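Local coordinates for protein aspartokinase 1, chloroplastic (Arabidopsis thaliana, PDB 2CDQ) that phosphorylates L-aspartate with ATP, the first step in making lysine, threonine, methionine and isoleucine, and binds lysine and S-adenosylmethionine as allosteric effectors, at residues Ser58-Leu63 / Pro210-Phe215; Ser151-Ala156 / Ala166-Ala171; Gly419-Ser424 / Phe464-Ala469; Tyr444-Asn449 / Glu472-Ala477. One frame throughout, in Å; residues are numbered along the deposited sequence.

Contact 1 (Ser58-Leu63 / Pro210-Phe215); sequences SPVIVL and PIVTGF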
loop_
_atom_site.group_PDB
_atom_site.type_symbol
_atom_site.label_atom_id
_atom_site.label_comp_id
_atom_site.label_asym_id
_atom_site.label_seq_id
_atom_site.Cartn_x
_atom_site.Cartn_y
_atom_site.Cartn_z
ATOM N N SER A 58 18.534 -7.156 42.605
ATOM C CA SER A 58 17.930 -5.930 43.143
ATOM C C SER A 58 17.104 -5.230 42.064
ATOM O O SER A 58 17.657 -4.491 41.243
ATOM C CB SER A 58 19.005 -4.972 43.679
ATOM O OG SER A 58 19.662 -5.494 44.823
ATOM N N PRO A 59 15.776 -5.451 42.063
ATOM C CA PRO A 59 14.944 -5.015 40.941
ATOM C C PRO A 59 14.306 -3.635 41.095
ATOM O O PRO A 59 14.179 -3.124 42.212
ATOM C CB PRO A 59 13.848 -6.080 40.904
ATOM C CG PRO A 59 13.723 -6.555 42.345
ATOM C CD PRO A 59 14.976 -6.133 43.097
ATOM N N VAL A 60 13.930 -3.045 39.962
ATOM C CA VAL A 60 13.001 -1.915 39.931
ATOM C C VAL A 60 11.677 -2.450 39.391
ATOM O O VAL A 60 11.650 -3.096 38.346
ATOM C CB VAL A 60 13.514 -0.746 39.046
ATOM C CG1 VAL A 60 12.391 0.241 38.724
ATOM C CG2 VAL A 60 14.657 -0.016 39.733
ATOM N N ILE A 61 10.589 -2.197 40.108
ATOM C CA ILE A 61 9.293 -2.738 39.717
ATOM C C ILE A 61 8.430 -1.685 39.029
ATOM O O ILE A 61 8.230 -0.585 39.549
ATOM C CB ILE A 61 8.554 -3.368 40.922
ATOM C CG1 ILE A 61 9.480 -4.329 41.691
ATOM C CG2 ILE A 61 7.256 -4.059 40.476
ATOM C CD1 ILE A 61 9.954 -5.572 40.902
ATOM N N VAL A 62 7.946 -2.033 37.842
ATOM C CA VAL A 62 7.041 -1.180 37.085
ATOM C C VAL A 62 5.667 -1.824 37.104
ATOM O O VAL A 62 5.493 -2.944 36.612
ATOM C CB VAL A 62 7.511 -0.998 35.618
ATOM C CG1 VAL A 62 6.518 -0.149 34.835
ATOM C CG2 VAL A 62 8.877 -0.350 35.573
ATOM N N LEU A 63 4.694 -1.118 37.672
ATOM C CA LEU A 63 3.334 -1.642 37.763
ATOM C C LEU A 63 2.334 -0.901 36.895
ATOM O O LEU A 63 2.340 0.329 36.825
ATOM C CB LEU A 63 2.828 -1.639 39.208
ATOM C CG LEU A 63 3.468 -2.559 40.241
ATOM C CD1 LEU A 63 2.672 -2.459 41.516
ATOM C CD2 LEU A 63 3.520 -3.997 39.755
ATOM N N PRO A 210 12.296 0.045 44.355
ATOM C CA PRO A 210 11.447 1.066 43.736
ATOM C C PRO A 210 10.217 0.467 43.044
ATOM O O PRO A 210 10.333 -0.519 42.303
ATOM C CB PRO A 210 12.381 1.733 42.711
ATOM C CG PRO A 210 13.767 1.306 43.103
ATOM C CD PRO A 210 13.593 -0.065 43.664
ATOM N N ILE A 211 9.050 1.053 43.309
ATOM C CA ILE A 211 7.799 0.630 42.693
ATOM C C ILE A 211 7.241 1.812 41.909
ATOM O O ILE A 211 6.653 2.722 42.492
ATOM C CB ILE A 211 6.767 0.146 43.752
ATOM C CG1 ILE A 211 7.417 -0.789 44.789
ATOM C CG2 ILE A 211 5.559 -0.517 43.084
ATOM C CD1 ILE A 211 7.974 -2.106 44.244
ATOM N N VAL A 212 7.436 1.789 40.589
ATOM C CA VAL A 212 7.116 2.933 39.726
ATOM C C VAL A 212 5.829 2.743 38.904
ATOM O O VAL A 212 5.591 1.672 38.331
ATOM C CB VAL A 212 8.288 3.267 38.760
ATOM C CG1 VAL A 212 8.164 4.695 38.238
ATOM C CG2 VAL A 212 9.635 3.084 39.454
ATOM N N THR A 213 5.013 3.801 38.859
ATOM C CA THR A 213 3.827 3.874 38.002
ATOM C C THR A 213 4.256 3.785 36.539
ATOM O O THR A 213 5.281 4.354 36.157
ATOM C CB THR A 213 3.084 5.200 38.194
ATOM O OG1 THR A 213 3.955 6.277 37.845
ATOM C CG2 THR A 213 2.621 5.367 39.634
ATOM N N GLY A 214 3.461 3.105 35.721
ATOM C CA GLY A 214 3.933 2.684 34.414
ATOM C C GLY A 214 3.519 3.533 33.231
ATOM O O GLY A 214 4.264 3.684 32.261
ATOM N N PHE A 215 2.330 4.095 33.294
ATOM C CA PHE A 215 1.722 4.633 32.086
ATOM C C PHE A 215 1.912 6.159 32.019
ATOM O O PHE A 215 1.362 6.825 31.144
ATOM C CB PHE A 215 0.246 4.196 32.093
ATOM C CG PHE A 215 -0.485 4.392 30.802
ATOM C CD1 PHE A 215 0.183 4.531 29.597
ATOM C CD2 PHE A 215 -1.877 4.400 30.801
ATOM C CE1 PHE A 215 -0.527 4.708 28.415
ATOM C CE2 PHE A 215 -2.591 4.567 29.633
ATOM C CZ PHE A 215 -1.920 4.720 28.437
#
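The central, largely parallel sheet of the amino acid kinase domain brings Ile61 beside Ile211, Val62 beside Val212 and Leu63 beside Thr213 where strands 59-63 and 210-213 run together at 28°. Ile61 N donates a hydrogen bond to Pro210 O at 2.8 Å. Val212 N donates in return to Ile61 O at 2.7 Å, and Leu63 N to Val212 O at 3.0 Å. Proline suits position 210 because it needs to offer only its carbonyl here, while its ring lies across the Val60 side chain, CG 3.7 Å from Val60 CG2. On the same face Val60 CG1 meets Val212 CG2 at 4.0 Å. On the other face Ile61 and Ile211 lie side by side. With CG1 beside the backbone N and chi2 near -63°, Ile211 folds CD1 back to 3.6 Å from Ile61 CB, leaving its CG2 branch for Leu63 CD1 at 3.8 Å. Thr213 OG1 is hydrogen-bonded to Ala171 N, and its side chain touches the substrate-binding Glu148; Val62 lies near Lys32, which probably binds ATP. Val60 and Val62 make their backbone bonds with strand 29-33, so polar backbone atoms are satisfied within the sheet while buried aliphatic groups pack both faces.

Contact 2 (Ser151-Ala156 / Ala166-Ala171); sequences STRIFA and ARQYDA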
loop_
_atom_site.group_PDB
_atom_site.type_symbol
_atom_site.label_atom_id
_atom_site.label_comp_id
_atom_site.label_asym_id
_atom_site.label_seq_id
_atom_site.Cartn_x
_atom_site.Cartn_y
_atom_site.Cartn_z
ATOM N N SER A 151 -2.460 1.504 42.339
ATOM C CA SER A 151 -1.773 0.235 42.157
ATOM C C SER A 151 -0.424 0.174 42.871
ATOM O O SER A 151 -0.215 -0.677 43.737
ATOM C CB SER A 151 -1.592 -0.024 40.669
ATOM O OG SER A 151 -0.885 -1.227 40.456
ATOM N N THR A 152 0.483 1.077 42.505
ATOM C CA THR A 152 1.821 1.116 43.095
ATOM C C THR A 152 1.817 1.287 44.617
ATOM O O THR A 152 2.572 0.605 45.312
ATOM C CB THR A 152 2.710 2.210 42.458
ATOM O OG1 THR A 152 1.964 3.428 42.314
ATOM C CG2 THR A 152 3.208 1.755 41.104
ATOM N N ARG A 153 0.963 2.184 45.119
ATOM C CA ARG A 153 0.885 2.486 46.558
ATOM C C ARG A 153 0.432 1.299 47.414
ATOM O O ARG A 153 0.956 1.081 48.509
ATOM C CB ARG A 153 -0.001 3.705 46.818
ATOM C CG ARG A 153 0.731 5.019 46.652
ATOM C CD ARG A 153 -0.202 6.218 46.766
ATOM N NE ARG A 153 0.522 7.471 46.569
ATOM C CZ ARG A 153 0.895 7.953 45.385
ATOM N NH1 ARG A 153 0.616 7.302 44.263
ATOM N NH2 ARG A 153 1.552 9.099 45.318
ATOM N N ILE A 154 -0.540 0.544 46.911
ATOM C CA ILE A 154 -0.975 -0.682 47.568
ATOM C C ILE A 154 0.198 -1.660 47.639
ATOM O O ILE A 154 0.549 -2.142 48.720
ATOM C CB ILE A 154 -2.195 -1.319 46.860
ATOM C CG1 ILE A 154 -3.447 -0.482 47.124
ATOM C CG2 ILE A 154 -2.417 -2.736 47.337
ATOM C CD1 ILE A 154 -4.632 -0.801 46.235
ATOM N N PHE A 155 0.825 -1.920 46.495
ATOM C CA PHE A 155 1.898 -2.903 46.436
ATOM C C PHE A 155 3.103 -2.505 47.291
ATOM O O PHE A 155 3.663 -3.344 48.005
ATOM C CB PHE A 155 2.315 -3.178 44.990
ATOM C CG PHE A 155 3.108 -4.439 44.822
ATOM C CD1 PHE A 155 2.493 -5.685 44.926
ATOM C CD2 PHE A 155 4.469 -4.386 44.556
ATOM C CE1 PHE A 155 3.226 -6.860 44.774
ATOM C CE2 PHE A 155 5.212 -5.558 44.395
ATOM C CZ PHE A 155 4.589 -6.796 44.507
ATOM N N ALA A 156 3.484 -1.229 47.230
ATOM C CA ALA A 156 4.623 -0.731 47.998
ATOM C C ALA A 156 4.395 -0.917 49.497
ATOM O O ALA A 156 5.255 -1.459 50.200
ATOM C CB ALA A 156 4.894 0.730 47.675
ATOM N N ALA A 166 10.618 -0.983 50.633
ATOM C CA ALA A 166 10.151 -0.547 49.316
ATOM C C ALA A 166 9.639 0.894 49.319
ATOM O O ALA A 166 9.062 1.362 50.306
ATOM C CB ALA A 166 9.075 -1.491 48.806
ATOM N N ARG A 167 9.857 1.585 48.200
ATOM C CA ARG A 167 9.471 2.986 48.037
ATOM C C ARG A 167 8.680 3.143 46.746
ATOM O O ARG A 167 9.155 2.772 45.670
ATOM C CB ARG A 167 10.722 3.881 48.034
ATOM C CG ARG A 167 10.493 5.348 47.651
ATOM C CD ARG A 167 11.458 6.304 48.363
ATOM N NE ARG A 167 12.841 5.813 48.433
ATOM C CZ ARG A 167 13.469 5.461 49.560
ATOM N NH1 ARG A 167 12.850 5.543 50.738
ATOM N NH2 ARG A 167 14.723 5.025 49.516
ATOM N N GLN A 168 7.468 3.678 46.855
ATOM C CA GLN A 168 6.627 3.874 45.681
ATOM C C GLN A 168 6.997 5.176 44.993
ATOM O O GLN A 168 7.274 6.180 45.650
ATOM C CB GLN A 168 5.135 3.829 46.040
ATOM C CG GLN A 168 4.453 5.178 46.278
ATOM C CD GLN A 168 4.034 5.874 44.990
ATOM O OE1 GLN A 168 3.784 5.235 43.963
ATOM N NE2 GLN A 168 3.957 7.192 45.042
ATOM N N TYR A 169 7.000 5.150 43.667
ATOM C CA TYR A 169 7.351 6.316 42.885
ATOM C C TYR A 169 6.265 6.652 41.881
ATOM O O TYR A 169 5.852 5.799 41.092
ATOM C CB TYR A 169 8.652 6.064 42.135
ATOM C CG TYR A 169 9.896 6.089 42.988
ATOM C CD1 TYR A 169 10.617 4.920 43.238
ATOM C CD2 TYR A 169 10.368 7.287 43.531
ATOM C CE1 TYR A 169 11.774 4.945 44.017
ATOM C CE2 TYR A 169 11.520 7.323 44.306
ATOM C CZ TYR A 169 12.217 6.153 44.544
ATOM O OH TYR A 169 13.354 6.192 45.311
ATOM N N ASP A 170 5.799 7.894 41.919
ATOM C CA ASP A 170 5.011 8.429 40.827
ATOM C C ASP A 170 5.995 8.838 39.735
ATOM O O ASP A 170 6.898 9.647 39.974
ATOM C CB ASP A 170 4.166 9.616 41.291
ATOM C CG ASP A 170 2.977 9.194 42.146
ATOM O OD1 ASP A 170 2.763 7.965 42.314
ATOM O OD2 ASP A 170 2.247 10.093 42.646
ATOM N N ALA A 171 5.840 8.251 38.550
ATOM C CA ALA A 171 6.729 8.515 37.417
ATOM C C ALA A 171 6.850 10.004 37.111
ATOM O O ALA A 171 7.943 10.492 36.813
ATOM C CB ALA A 171 6.257 7.766 36.186
#
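Residues 151-156 of helix 137-161 run almost exactly antiparallel to strand 166-169, at 174° with axes 7.8 Å apart, and Ala156 and Gln168 mark the nearest approach of the two backbones. Ala156 has only a methyl, which lets the CB of the larger Gln168 come to 3.5 Å from Ala156 CB; the methyl of Ala166 faces the carbonyl of Ala156. From there Gln168 turns along the helix toward its N-terminal side. Its chain bends at chi2 (82°), which carries the amide away from Ala156 and between Thr152 and Arg153. Its OE1 lies 3.0 Å from Thr152 OG1, a hydroxyl already hydrogen-bonded to Glu148 O one turn earlier. Its NE2 lies over the rim of one face of the Arg153 guanidinium, the planes 39° apart; both groups are donors, so no hydrogen bond forms there. NE2 instead donates to Asp170 OD1 at 3.1 Å, from above the carboxylate plane. Arginine suits position 153 because its extended chain spans the gap to Asp170 in an end-on, two-nitrogen salt bridge. NH2 meets OD2 at 2.9 Å, in the guanidinium plane but above that of the carboxylate, and NH1 meets the syn lone pair of OD1 at 3.0 Å through a more bent bond. OD1 therefore accepts twice, which should favour a charged carboxylate. Arg153 NH1 is also hydrogen-bonded to Cys149 O. Around this pair, Phe155 leans on helix 41-53, Tyr169 packs against helix 191-205, and strand 166-169 joins strand 209-219, which Thr152 also touches.

Contact 3 (Gly419-Ser424 / Phe464-Ala469); sequences GRAIIS and FIVNEA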
loop_
_atom_site.group_PDB
_atom_site.type_symbol
_atom_site.label_atom_id
_atom_site.label_comp_id
_atom_site.label_asym_id
_atom_site.label_seq_id
_atom_site.Cartn_x
_atom_site.Cartn_y
_atom_site.Cartn_z
ATOM N N GLY A 419 -16.142 -8.167 8.190
ATOM C CA GLY A 419 -15.958 -9.563 8.564
ATOM C C GLY A 419 -14.836 -10.310 7.875
ATOM O O GLY A 419 -14.991 -11.486 7.549
ATOM N N ARG A 420 -13.714 -9.625 7.647
ATOM C CA ARG A 420 -12.467 -10.278 7.200
ATOM C C ARG A 420 -11.515 -10.476 8.381
ATOM O O ARG A 420 -11.817 -10.084 9.506
ATOM C CB ARG A 420 -11.752 -9.483 6.089
ATOM C CG ARG A 420 -12.639 -8.941 4.976
ATOM C CD ARG A 420 -13.196 -10.030 4.083
ATOM N NE ARG A 420 -14.617 -9.780 3.846
ATOM C CZ ARG A 420 -15.285 -10.115 2.747
ATOM N NH1 ARG A 420 -14.675 -10.719 1.738
ATOM N NH2 ARG A 420 -16.575 -9.830 2.657
ATOM N N ALA A 421 -10.361 -11.077 8.110
ATOM C CA ALA A 421 -9.344 -11.305 9.132
ATOM C C ALA A 421 -7.976 -11.354 8.476
ATOM O O ALA A 421 -7.869 -11.729 7.305
ATOM C CB ALA A 421 -9.622 -12.602 9.883
ATOM N N ILE A 422 -6.942 -10.976 9.232
ATOM C CA ILE A 422 -5.560 -11.004 8.749
ATOM C C ILE A 422 -4.788 -12.145 9.405
ATOM O O ILE A 422 -4.743 -12.240 10.629
ATOM C CB ILE A 422 -4.786 -9.700 9.086
ATOM C CG1 ILE A 422 -5.677 -8.444 9.007
ATOM C CG2 ILE A 422 -3.504 -9.607 8.249
ATOM C CD1 ILE A 422 -5.491 -7.584 7.798
ATOM N N ILE A 423 -4.189 -13.013 8.595
ATOM C CA ILE A 423 -3.170 -13.940 9.088
ATOM C C ILE A 423 -1.813 -13.362 8.708
ATOM O O ILE A 423 -1.541 -13.115 7.534
ATOM C CB ILE A 423 -3.334 -15.376 8.505
ATOM C CG1 ILE A 423 -4.630 -16.013 9.009
ATOM C CG2 ILE A 423 -2.125 -16.268 8.850
ATOM C CD1 ILE A 423 -5.117 -17.159 8.150
ATOM N N SER A 424 -0.977 -13.117 9.706
ATOM C CA SER A 424 0.378 -12.642 9.458
ATOM C C SER A 424 1.374 -13.768 9.674
ATOM O O SER A 424 1.378 -14.406 10.725
ATOM C CB SER A 424 0.720 -11.454 10.359
ATOM O OG SER A 424 0.271 -10.232 9.799
ATOM N N PHE A 464 -1.915 -12.079 4.915
ATOM C CA PHE A 464 -3.027 -12.518 4.071
ATOM C C PHE A 464 -4.331 -12.011 4.643
ATOM O O PHE A 464 -4.572 -12.131 5.846
ATOM C CB PHE A 464 -3.156 -14.043 4.029
ATOM C CG PHE A 464 -1.884 -14.772 3.765
ATOM C CD1 PHE A 464 -1.590 -15.923 4.484
ATOM C CD2 PHE A 464 -0.988 -14.329 2.799
ATOM C CE1 PHE A 464 -0.420 -16.622 4.251
ATOM C CE2 PHE A 464 0.190 -15.017 2.558
ATOM C CZ PHE A 464 0.477 -16.167 3.285
ATOM N N ILE A 465 -5.188 -11.481 3.782
ATOM C CA ILE A 465 -6.560 -11.181 4.193
ATOM C C ILE A 465 -7.482 -12.350 3.836
ATOM O O ILE A 465 -7.550 -12.799 2.688
ATOM C CB ILE A 465 -7.067 -9.827 3.650
ATOM C CG1 ILE A 465 -6.494 -8.685 4.488
ATOM C CG2 ILE A 465 -8.589 -9.763 3.663
ATOM C CD1 ILE A 465 -5.019 -8.421 4.262
ATOM N N VAL A 466 -8.180 -12.828 4.852
ATOM C CA VAL A 466 -8.967 -14.027 4.764
ATOM C C VAL A 466 -10.370 -13.684 5.318
ATOM O O VAL A 466 -10.587 -12.559 5.788
ATOM C CB VAL A 466 -8.218 -15.138 5.539
ATOM C CG1 VAL A 466 -8.663 -15.214 6.998
ATOM C CG2 VAL A 466 -8.324 -16.472 4.830
ATOM N N ASN A 467 -11.327 -14.607 5.237
ATOM C CA ASN A 467 -12.616 -14.383 5.904
ATOM C C ASN A 467 -12.581 -14.752 7.388
ATOM O O ASN A 467 -11.999 -15.774 7.767
ATOM C CB ASN A 467 -13.753 -15.133 5.206
ATOM C CG ASN A 467 -14.088 -14.547 3.853
ATOM O OD1 ASN A 467 -14.164 -13.323 3.691
ATOM N ND2 ASN A 467 -14.286 -15.416 2.868
ATOM N N GLU A 468 -13.212 -13.924 8.220
ATOM C CA GLU A 468 -13.229 -14.147 9.671
ATOM C C GLU A 468 -13.613 -15.579 10.064
ATOM O O GLU A 468 -12.990 -16.169 10.947
ATOM C CB GLU A 468 -14.123 -13.117 10.376
ATOM C CG GLU A 468 -14.430 -13.412 11.850
ATOM C CD GLU A 468 -13.242 -13.239 12.801
ATOM O OE1 GLU A 468 -13.404 -13.589 13.994
ATOM O OE2 GLU A 468 -12.161 -12.756 12.383
ATOM N N ALA A 469 -14.618 -16.131 9.387
ATOM C CA ALA A 469 -15.141 -17.462 9.701
ATOM C C ALA A 469 -14.162 -18.615 9.436
ATOM O O ALA A 469 -14.252 -19.657 10.079
ATOM C CB ALA A 469 -16.451 -17.701 8.963
#
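Arg420 starts against the neighbouring strand: its CB lies 3.3 Å from Val466 O and also touches Ile465 CG2. Bends at chi2 and chi3 then swing the chain alongside Asn467, the two side chains pointing the same way. CD passes 3.5 Å from Asn467 OD1, NE turns back to hydrogen-bond with Lys418 O, and Asn467 OD1 lies over one face of the guanidinium, whose plane is 70° from that of the amide. At the tip NH1 is 3.3 Å from OD1, but the angle is too poor for a hydrogen bond; NH1 hydrogen-bonds to Gln451 OE1. Arginine suits the position because its long chain can lie over the Val466-Asn467 backbone and still take its N-H groups to Lys418 and Gln451.

Strands 420-424 and 464-467 are central neighbours in the four-stranded antiparallel sheet of an ACT domain. Ala421 with Val466 and Ile423 with Phe464 are the hydrogen-bonded pairs, Val466 N reaching Ala421 O at 2.7 Å. Ile422 and Ile465 form a non-hydrogen-bonded pair and lie side by side, with Ile422 CD1 3.6 Å from Ile465 CG1; this face looks toward strand 341-347. On the opposite face Ala421, Ile423 and Val466 pack on helix 468-483, where the small Ala421 leaves room for Ala471, while Phe464 meets Phe440 of helix 432-446. Gly419, at positive phi where the chain turns its corner, accepts a hydrogen bond from Glu468 N on its O at 3.1 Å as the second strand gives way to its helix. Glu468 OE2 is hydrogen-bonded to Asn340 N.

Contact 4 (Tyr444-Asn449 / Glu472-Ala477); sequences YTKGVN and EGCVQA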
loop_
_atom_site.group_PDB
_atom_site.type_symbol
_atom_site.label_atom_id
_atom_site.label_comp_id
_atom_site.label_asym_id
_atom_site.label_seq_id
_atom_site.Cartn_x
_atom_site.Cartn_y
_atom_site.Cartn_z
ATOM N N TYR A 444 -4.526 -24.035 -0.286
ATOM C CA TYR A 444 -5.117 -24.711 -1.452
ATOM C C TYR A 444 -5.803 -26.018 -1.052
ATOM O O TYR A 444 -6.912 -26.309 -1.512
ATOM C CB TYR A 444 -4.054 -24.952 -2.533
ATOM C CG TYR A 444 -4.421 -25.971 -3.599
ATOM C CD1 TYR A 444 -5.369 -25.677 -4.578
ATOM C CD2 TYR A 444 -3.796 -27.219 -3.640
ATOM C CE1 TYR A 444 -5.702 -26.607 -5.557
ATOM C CE2 TYR A 444 -4.120 -28.158 -4.614
ATOM C CZ TYR A 444 -5.075 -27.846 -5.571
ATOM O OH TYR A 444 -5.406 -28.774 -6.543
ATOM N N THR A 445 -5.135 -26.786 -0.188
ATOM C CA THR A 445 -5.675 -28.034 0.373
ATOM C C THR A 445 -7.049 -27.811 1.024
ATOM O O THR A 445 -7.976 -28.612 0.850
ATOM C CB THR A 445 -4.679 -28.644 1.397
ATOM O OG1 THR A 445 -3.446 -28.949 0.735
ATOM C CG2 THR A 445 -5.230 -29.911 2.039
ATOM N N LYS A 446 -7.168 -26.705 1.754
ATOM C CA LYS A 446 -8.397 -26.348 2.441
ATOM C C LYS A 446 -9.413 -25.705 1.508
ATOM O O LYS A 446 -10.578 -25.573 1.869
ATOM C CB LYS A 446 -8.099 -25.394 3.597
ATOM C CG LYS A 446 -7.204 -25.972 4.694
ATOM C CD LYS A 446 -6.953 -24.949 5.802
ATOM C CE LYS A 446 -8.188 -24.704 6.661
ATOM N NZ LYS A 446 -8.545 -25.921 7.441
ATOM N N GLY A 447 -8.979 -25.301 0.317
ATOM C CA GLY A 447 -9.864 -24.611 -0.623
ATOM C C GLY A 447 -10.046 -23.147 -0.263
ATOM O O GLY A 447 -11.075 -22.541 -0.572
ATOM N N VAL A 448 -9.036 -22.579 0.392
ATOM C CA VAL A 448 -9.069 -21.181 0.818
ATOM C C VAL A 448 -8.272 -20.300 -0.137
ATOM O O VAL A 448 -7.123 -20.607 -0.455
ATOM C CB VAL A 448 -8.500 -21.011 2.236
ATOM C CG1 VAL A 448 -8.552 -19.557 2.664
ATOM C CG2 VAL A 448 -9.256 -21.886 3.221
ATOM N N ASN A 449 -8.896 -19.215 -0.591
ATOM C CA ASN A 449 -8.217 -18.201 -1.393
ATOM C C ASN A 449 -8.030 -16.910 -0.617
ATOM O O ASN A 449 -8.989 -16.343 -0.099
ATOM C CB ASN A 449 -8.971 -17.925 -2.695
ATOM C CG ASN A 449 -8.812 -19.044 -3.710
ATOM O OD1 ASN A 449 -7.822 -19.785 -3.704
ATOM N ND2 ASN A 449 -9.791 -19.165 -4.601
ATOM N N GLU A 472 -9.555 -19.036 11.917
ATOM C CA GLU A 472 -9.071 -19.873 13.010
ATOM C C GLU A 472 -8.620 -21.256 12.520
ATOM O O GLU A 472 -7.544 -21.732 12.888
ATOM C CB GLU A 472 -10.159 -19.994 14.075
ATOM C CG GLU A 472 -9.653 -20.245 15.470
ATOM C CD GLU A 472 -10.748 -20.152 16.508
ATOM O OE1 GLU A 472 -10.653 -20.869 17.525
ATOM O OE2 GLU A 472 -11.701 -19.367 16.317
ATOM N N GLY A 473 -9.436 -21.879 11.674
ATOM C CA GLY A 473 -9.094 -23.153 11.049
ATOM C C GLY A 473 -7.868 -23.074 10.158
ATOM O O GLY A 473 -7.141 -24.056 10.012
ATOM N N CYS A 474 -7.640 -21.909 9.555
ATOM C CA CYS A 474 -6.451 -21.692 8.731
ATOM C C CYS A 474 -5.199 -21.603 9.590
ATOM O O CYS A 474 -4.179 -22.209 9.263
ATOM C CB CYS A 474 -6.582 -20.425 7.884
ATOM S SG CYS A 474 -7.652 -20.582 6.450
ATOM N N VAL A 475 -5.280 -20.845 10.682
ATOM C CA VAL A 475 -4.154 -20.681 11.597
ATOM C C VAL A 475 -3.695 -22.043 12.124
ATOM O O VAL A 475 -2.502 -22.350 12.123
ATOM C CB VAL A 475 -4.488 -19.716 12.760
ATOM C CG1 VAL A 475 -3.404 -19.755 13.816
ATOM C CG2 VAL A 475 -4.651 -18.296 12.243
ATOM N N GLN A 476 -4.654 -22.859 12.542
ATOM C CA GLN A 476 -4.367 -24.200 13.041
ATOM C C GLN A 476 -3.676 -25.055 11.985
ATOM O O GLN A 476 -2.666 -25.700 12.272
ATOM C CB GLN A 476 -5.650 -24.878 13.516
ATOM C CG GLN A 476 -6.331 -24.151 14.668
ATOM C CD GLN A 476 -7.684 -24.733 15.016
ATOM O OE1 GLN A 476 -7.998 -25.873 14.668
ATOM N NE2 GLN A 476 -8.496 -23.949 15.714
ATOM N N ALA A 477 -4.216 -25.048 10.768
ATOM C CA ALA A 477 -3.619 -25.777 9.650
ATOM C C ALA A 477 -2.178 -25.317 9.376
ATOM O O ALA A 477 -1.265 -26.142 9.255
ATOM C CB ALA A 477 -4.477 -25.630 8.412
#
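Val448 and Cys474 make the tight, buried half of this contact, in which the end of helix 432-446 meets helix 468-483. Both methyls of Val448 face the sulfur: CG2 is 3.8 Å from Cys474 SG and CG1 is 4.0 Å from it. Valine offers a blunt, branched surface, and cysteine a slim, polarisable atom that fits between neighbours, since Cys474 also touches Leu443 and Ile423.

The outer half is looser and belongs to the exposed Lys446. Its aliphatic part does the packing, CD lying 3.7 Å from Ala477 CB, where a small methyl lets the chain come down onto the helix. Turns at chi3 (72°) and chi4 (67°) then bend the ammonium group toward Gly473 O. NZ reaches that oxygen at 3.5 Å, a weak hydrogen bond to a carbonyl that already accepts Ala477 N within its own helix. Lysine suits the rim because it can pack with its methylenes and keep its charge at the surface.

In the chain between Lys446 and Val448, Gly447 ends the first helix with a Schellman motif; its positive phi of 79°, easy for glycine, turns the chain so that Val448 faces inward. Val448 O meanwhile is hydrogen-bonded to Ser433 OG of the second subunit. Two helices lying together on one face of an antiparallel sheet are the hallmark of the ACT domain, here the second one, whose sheet includes strand 332-339 from before the first.

Overall arrangement
Contacts 1 and 2 belong to the amino acid kinase domain, with centres about 8 Å apart, and they share a sheet: strand 209-219 lies between strands 59-63 and 166-169. Both segments of contact 2 fall between those of contact 1 in the chain. Contacts 3 and 4 come later, in the second ACT domain; their centres are about 11 Å apart, their segments alternate along the chain, and both use helix 468-483, with Val466 packing on Val448. The two groups lie on opposite sides of the chain's centre, about 38 to 48 Å apart between contact centres. Catalytic and regulatory parts are thus separate bodies, consistent with effector signals passing between domains.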